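Local coordinates for metallo-beta-lactamase family protein (Thermus thermophilus, PDB 2ZO4), which probably acts as a zinc-dependent hydrolase of the metallo-beta-lactamase superfamily, holding two zinc ions, with its natural substrate not established, at residues L163-H175 with R207-L221. Sequence-based numbering, arbitrary orientation.
Sequences LRVLWTPGHADGH and RENPLKDFLRSLDRL. With ZN (zinc ion), chain B.
Asp173 and Arg207 supply the straight polar link of this contact: Arg207 N donates to Asp173 OD1 over 2.8 Å, reaching it from above the carboxylate plane. The guanidinium of Arg207 grips Asp213 side-on, NE to OD2 at 2.7 Å and NH2 to OD1, which fixes its rotation, while NH1 pairs with Glu94. Arginine suits this place because, so held, it still offers a face to Trp167, whose CZ2 approaches NH1 to 3.6 Å with the two planes nearly perpendicular (85°). The indole is fixed in turn by its NE1, which donates to Asp173 O.

Farther along helix 210-221, Ser217 OG, turned beside its own backbone N (chi1 -65°), lies 2.7 Å from Pro169 O and 3.0 Å from Asp213 O, two acceptors competing for one proton. Gly170 packs directly on the helix, its CA against the Phe214 backbone and 3.4 Å from Pro210 O in a C-H...O contact; its positive phi (137°) suits glycine.

Apolar contacts close the far end, where Thr168 CG2 (3.9 Å) and Leu166 CD1 meet Leu221 CD2. Leu166 CB lies over the centre of the Arg220 guanidinium face, with CD2 against NH2, which also pairs with Asp152.

The loop after strand 163-167 carries His171, whose NE2 binds zinc at 2.1 Å alongside His70, His72 and Asp190 while ND1 is hydrogen-bonded to Asn199 O. Glycine-backbone packing, with one firm bond at Asp173 and a shared serine hydroxyl at Pro169, thus seats this metal-binding loop of the metallo-beta-lactamase fold against a helix.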
loop_
_atom_site.group_PDB
_atom_site.type_symbol
_atom_site.label_atom_id
_atom_site.label_comp_id
_atom_site.label_asym_id
_atom_site.label_seq_id
_atom_site.Cartn_x
_atom_site.Cartn_y
_atom_site.Cartn_z
ATOM N N LEU A 163 -13.800 -3.134 14.168
ATOM C CA LEU A 163 -12.521 -2.810 13.548
ATOM C C LEU A 163 -12.174 -1.343 13.755
ATOM O O LEU A 163 -12.981 -0.466 13.456
ATOM C CB LEU A 163 -12.580 -3.111 12.046
ATOM C CG LEU A 163 -12.505 -4.564 11.566
ATOM C CD1 LEU A 163 -13.741 -5.373 11.940
ATOM C CD2 LEU A 163 -12.298 -4.591 10.067
ATOM N N ARG A 164 -10.972 -1.080 14.257
ATOM C CA ARG A 164 -10.492 0.285 14.416
ATOM C C ARG A 164 -9.675 0.682 13.195
ATOM O O ARG A 164 -8.726 -0.014 12.824
ATOM C CB ARG A 164 -9.643 0.420 15.686
ATOM C CG ARG A 164 -9.176 1.848 15.993
ATOM C CD ARG A 164 -10.309 2.725 16.527
ATOM N NE ARG A 164 -10.797 2.237 17.819
ATOM C CZ ARG A 164 -11.860 2.712 18.465
ATOM N NH1 ARG A 164 -12.576 3.708 17.953
ATOM N NH2 ARG A 164 -12.209 2.183 19.631
ATOM N N VAL A 165 -10.046 1.800 12.578
ATOM C CA VAL A 165 -9.312 2.326 11.427
ATOM C C VAL A 165 -8.049 3.059 11.882
ATOM O O VAL A 165 -8.115 4.039 12.634
ATOM C CB VAL A 165 -10.199 3.245 10.546
ATOM C CG1 VAL A 165 -9.414 3.774 9.329
ATOM C CG2 VAL A 165 -11.435 2.494 10.081
ATOM N N LEU A 166 -6.898 2.568 11.430
ATOM C CA LEU A 166 -5.619 3.190 11.761
ATOM C C LEU A 166 -4.972 3.749 10.510
ATOM O O LEU A 166 -4.461 2.996 9.683
ATOM C CB LEU A 166 -4.670 2.193 12.430
ATOM C CG LEU A 166 -5.147 1.335 13.602
ATOM C CD1 LEU A 166 -4.040 0.371 13.976
ATOM C CD2 LEU A 166 -5.559 2.186 14.809
ATOM N N TRP A 167 -5.013 5.072 10.375
ATOM C CA TRP A 167 -4.348 5.761 9.281
ATOM C C TRP A 167 -2.848 5.582 9.446
ATOM O O TRP A 167 -2.262 5.982 10.462
ATOM C CB TRP A 167 -4.728 7.243 9.263
ATOM C CG TRP A 167 -4.104 8.053 8.156
ATOM C CD1 TRP A 167 -3.897 7.663 6.861
ATOM C CD2 TRP A 167 -3.637 9.406 8.245
ATOM N NE1 TRP A 167 -3.320 8.686 6.142
ATOM C CE2 TRP A 167 -3.150 9.767 6.967
ATOM C CE3 TRP A 167 -3.583 10.348 9.283
ATOM C CZ2 TRP A 167 -2.612 11.033 6.697
ATOM C CZ3 TRP A 167 -3.041 11.610 9.016
ATOM C CH2 TRP A 167 -2.563 11.937 7.733
ATOM N N THR A 168 -2.247 4.937 8.453
ATOM C CA THR A 168 -0.825 4.605 8.468
ATOM C C THR A 168 -0.172 5.028 7.144
ATOM O O THR A 168 0.168 4.174 6.312
ATOM C CB THR A 168 -0.606 3.099 8.736
ATOM O OG1 THR A 168 -1.649 2.343 8.106
ATOM C CG2 THR A 168 -0.615 2.808 10.245
ATOM N N PRO A 169 0.003 6.353 6.943
ATOM C CA PRO A 169 0.572 6.879 5.704
ATOM C C PRO A 169 2.045 6.499 5.539
ATOM O O PRO A 169 2.718 6.195 6.526
ATOM C CB PRO A 169 0.429 8.395 5.873
ATOM C CG PRO A 169 0.437 8.603 7.354
ATOM C CD PRO A 169 -0.309 7.432 7.899
ATOM N N GLY A 170 2.526 6.511 4.297
ATOM C CA GLY A 170 3.904 6.145 3.988
ATOM C C GLY A 170 3.972 5.271 2.755
ATOM O O GLY A 170 4.408 5.716 1.691
ATOM N N HIS A 171 3.538 4.023 2.898
ATOM C CA HIS A 171 3.403 3.119 1.763
ATOM C C HIS A 171 2.397 3.668 0.745
ATOM O O HIS A 171 2.600 3.562 -0.461
ATOM C CB HIS A 171 2.986 1.730 2.237
ATOM C CG HIS A 171 2.809 0.746 1.125
ATOM N ND1 HIS A 171 3.873 0.170 0.467
ATOM C CD2 HIS A 171 1.693 0.253 0.539
ATOM C CE1 HIS A 171 3.422 -0.648 -0.465
ATOM N NE2 HIS A 171 2.102 -0.617 -0.442
ATOM N N ALA A 172 1.308 4.239 1.251
ATOM C CA ALA A 172 0.375 5.028 0.449
ATOM C C ALA A 172 -0.154 6.143 1.333
ATOM O O ALA A 172 -0.166 6.015 2.560
ATOM C CB ALA A 172 -0.766 4.163 -0.084
ATOM N N ASP A 173 -0.589 7.236 0.716
ATOM C CA ASP A 173 -0.968 8.446 1.458
ATOM C C ASP A 173 -2.135 8.222 2.424
ATOM O O ASP A 173 -2.069 8.628 3.584
ATOM C CB ASP A 173 -1.262 9.585 0.480
ATOM C CG ASP A 173 -0.092 9.852 -0.458
ATOM O OD1 ASP A 173 0.972 10.280 0.032
ATOM O OD2 ASP A 173 -0.231 9.624 -1.682
ATOM N N GLY A 174 -3.188 7.569 1.940
ATOM C CA GLY A 174 -4.341 7.225 2.772
ATOM C C GLY A 174 -4.368 5.742 3.086
ATOM O O GLY A 174 -5.426 5.106 3.064
ATOM N N HIS A 175 -3.201 5.178 3.371
ATOM C CA HIS A 175 -3.147 3.786 3.771
ATOM C C HIS A 175 -3.789 3.637 5.145
ATOM O O HIS A 175 -3.509 4.411 6.071
ATOM C CB HIS A 175 -1.719 3.247 3.771
ATOM C CG HIS A 175 -1.641 1.780 4.050
ATOM N ND1 HIS A 175 -1.683 1.262 5.325
ATOM C CD2 HIS A 175 -1.550 0.718 3.214
ATOM C CE1 HIS A 175 -1.614 -0.056 5.265
ATOM N NE2 HIS A 175 -1.534 -0.411 3.995
ATOM N N ARG A 207 2.091 12.777 -0.679
ATOM C CA ARG A 207 2.435 13.767 0.354
ATOM C C ARG A 207 3.927 14.122 0.282
ATOM O O ARG A 207 4.708 13.399 -0.340
ATOM C CB ARG A 207 2.082 13.228 1.747
ATOM C CG ARG A 207 0.578 13.152 2.041
ATOM C CD ARG A 207 0.239 12.078 3.080
ATOM N NE ARG A 207 0.846 12.334 4.389
ATOM C CZ ARG A 207 0.323 13.115 5.333
ATOM N NH1 ARG A 207 -0.832 13.733 5.130
ATOM N NH2 ARG A 207 0.961 13.280 6.485
ATOM N N GLU A 208 4.315 15.224 0.925
ATOM C CA GLU A 208 5.659 15.800 0.770
ATOM C C GLU A 208 6.833 14.888 1.166
ATOM O O GLU A 208 7.818 14.775 0.433
ATOM C CB GLU A 208 5.754 17.137 1.516
ATOM N N ASN A 209 6.727 14.243 2.323
ATOM C CA ASN A 209 7.823 13.425 2.844
ATOM C C ASN A 209 7.320 12.024 3.215
ATOM O O ASN A 209 7.163 11.714 4.403
ATOM C CB ASN A 209 8.469 14.135 4.048
ATOM C CG ASN A 209 9.879 13.641 4.352
ATOM O OD1 ASN A 209 10.322 12.611 3.847
ATOM N ND2 ASN A 209 10.584 14.372 5.211
ATOM N N PRO A 210 7.060 11.171 2.195
ATOM C CA PRO A 210 6.464 9.846 2.433
ATOM C C PRO A 210 7.232 8.943 3.398
ATOM O O PRO A 210 6.599 8.207 4.156
ATOM C CB PRO A 210 6.417 9.215 1.029
ATOM C CG PRO A 210 7.371 10.009 0.212
ATOM C CD PRO A 210 7.293 11.396 0.757
ATOM N N LEU A 211 8.566 8.991 3.373
ATOM C CA LEU A 211 9.381 8.164 4.280
ATOM C C LEU A 211 9.203 8.570 5.746
ATOM O O LEU A 211 9.166 7.714 6.630
ATOM C CB LEU A 211 10.869 8.186 3.896
ATOM C CG LEU A 211 11.811 7.309 4.742
ATOM C CD1 LEU A 211 11.375 5.841 4.725
ATOM C CD2 LEU A 211 13.259 7.431 4.301
ATOM N N LYS A 212 9.095 9.873 5.990
ATOM C CA LYS A 212 8.838 10.396 7.335
ATOM C C LYS A 212 7.489 9.908 7.869
ATOM O O LYS A 212 7.388 9.517 9.027
ATOM C CB LYS A 212 8.906 11.929 7.351
ATOM C CG LYS A 212 8.858 12.547 8.757
ATOM C CD LYS A 212 9.245 14.022 8.736
ATOM C CE LYS A 212 9.125 14.631 10.130
ATOM N NZ LYS A 212 9.581 16.054 10.153
ATOM N N ASP A 213 6.463 9.937 7.018
ATOM C CA ASP A 213 5.156 9.341 7.327
ATOM C C ASP A 213 5.277 7.854 7.650
ATOM O O ASP A 213 4.672 7.372 8.602
ATOM C CB ASP A 213 4.199 9.480 6.139
ATOM C CG ASP A 213 3.643 10.880 5.978
ATOM O OD1 ASP A 213 3.523 11.621 6.980
ATOM O OD2 ASP A 213 3.303 11.228 4.829
ATOM N N PHE A 214 6.044 7.139 6.827
ATOM C CA PHE A 214 6.189 5.688 6.941
ATOM C C PHE A 214 6.817 5.294 8.264
ATOM O O PHE A 214 6.363 4.356 8.913
ATOM C CB PHE A 214 7.013 5.122 5.780
ATOM C CG PHE A 214 7.097 3.618 5.772
ATOM C CD1 PHE A 214 6.015 2.848 5.341
ATOM C CD2 PHE A 214 8.260 2.970 6.185
ATOM C CE1 PHE A 214 6.090 1.449 5.334
ATOM C CE2 PHE A 214 8.343 1.575 6.182
ATOM C CZ PHE A 214 7.253 0.816 5.761
ATOM N N LEU A 215 7.862 6.015 8.658
ATOM C CA LEU A 215 8.564 5.736 9.906
ATOM C C LEU A 215 7.716 6.086 11.134
ATOM O O LEU A 215 7.777 5.397 12.152
ATOM C CB LEU A 215 9.935 6.437 9.933
ATOM C CG LEU A 215 10.938 5.985 8.854
ATOM C CD1 LEU A 215 12.151 6.913 8.779
ATOM C CD2 LEU A 215 11.380 4.536 9.057
ATOM N N ARG A 216 6.910 7.140 11.034
ATOM C CA ARG A 216 5.985 7.480 12.116
ATOM C C ARG A 216 4.874 6.430 12.237
ATOM O O ARG A 216 4.409 6.136 13.338
ATOM C CB ARG A 216 5.407 8.884 11.915
ATOM C CG ARG A 216 4.486 9.355 13.028
ATOM C CD ARG A 216 4.873 10.738 13.526
ATOM N NE ARG A 216 5.805 10.674 14.654
ATOM C CZ ARG A 216 5.451 10.757 15.938
ATOM N NH1 ARG A 216 4.176 10.907 16.283
ATOM N NH2 ARG A 216 6.378 10.684 16.886
ATOM N N SER A 217 4.462 5.869 11.101
ATOM C CA SER A 217 3.444 4.813 11.076
ATOM C C SER A 217 3.953 3.533 11.736
ATOM O O SER A 217 3.224 2.889 12.483
ATOM C CB SER A 217 2.976 4.539 9.645
ATOM O OG SER A 217 2.304 5.667 9.118
ATOM N N LEU A 218 5.210 3.186 11.461
ATOM C CA LEU A 218 5.879 2.055 12.111
ATOM C C LEU A 218 5.944 2.234 13.627
ATOM O O LEU A 218 5.728 1.278 14.368
ATOM C CB LEU A 218 7.294 1.857 11.557
ATOM C CG LEU A 218 7.520 1.542 10.075
ATOM C CD1 LEU A 218 9.012 1.527 9.777
ATOM C CD2 LEU A 218 6.867 0.224 9.660
ATOM N N ASP A 219 6.246 3.453 14.074
ATOM C CA ASP A 219 6.229 3.801 15.499
ATOM C C ASP A 219 4.854 3.555 16.108
ATOM O O ASP A 219 4.744 2.947 17.172
ATOM C CB ASP A 219 6.609 5.272 15.704
ATOM C CG ASP A 219 8.111 5.503 15.740
ATOM O OD1 ASP A 219 8.841 4.713 16.382
ATOM O OD2 ASP A 219 8.566 6.496 15.132
ATOM N N ARG A 220 3.814 4.033 15.420
ATOM C CA ARG A 220 2.424 3.886 15.854
ATOM C C ARG A 220 2.055 2.409 16.007
ATOM O O ARG A 220 1.504 2.010 17.031
ATOM C CB ARG A 220 1.482 4.585 14.861
ATOM C CG ARG A 220 0.091 4.919 15.396
ATOM C CD ARG A 220 -0.997 4.042 14.775
ATOM N NE ARG A 220 -2.335 4.432 15.223
ATOM C CZ ARG A 220 -3.141 5.282 14.586
ATOM N NH1 ARG A 220 -2.770 5.849 13.444
ATOM N NH2 ARG A 220 -4.337 5.562 15.093
ATOM N N LEU A 221 2.388 1.606 14.997
ATOM C CA LEU A 221 2.141 0.160 15.029
ATOM C C LEU A 221 2.975 -0.564 16.085
ATOM O O LEU A 221 2.506 -1.529 16.683
ATOM C CB LEU A 221 2.374 -0.473 13.652
ATOM C CG LEU A 221 1.497 0.009 12.491
ATOM C CD1 LEU A 221 1.854 -0.742 11.206
ATOM C CD2 LEU A 221 0.006 -0.124 12.812
HETATM ZN ZN ZN B . 0.708 -1.515 -1.708
HETATM O O HOH W 1 2.451 9.039 2.321
HETATM O O HOH W 2 0.646 -3.171 -2.846
#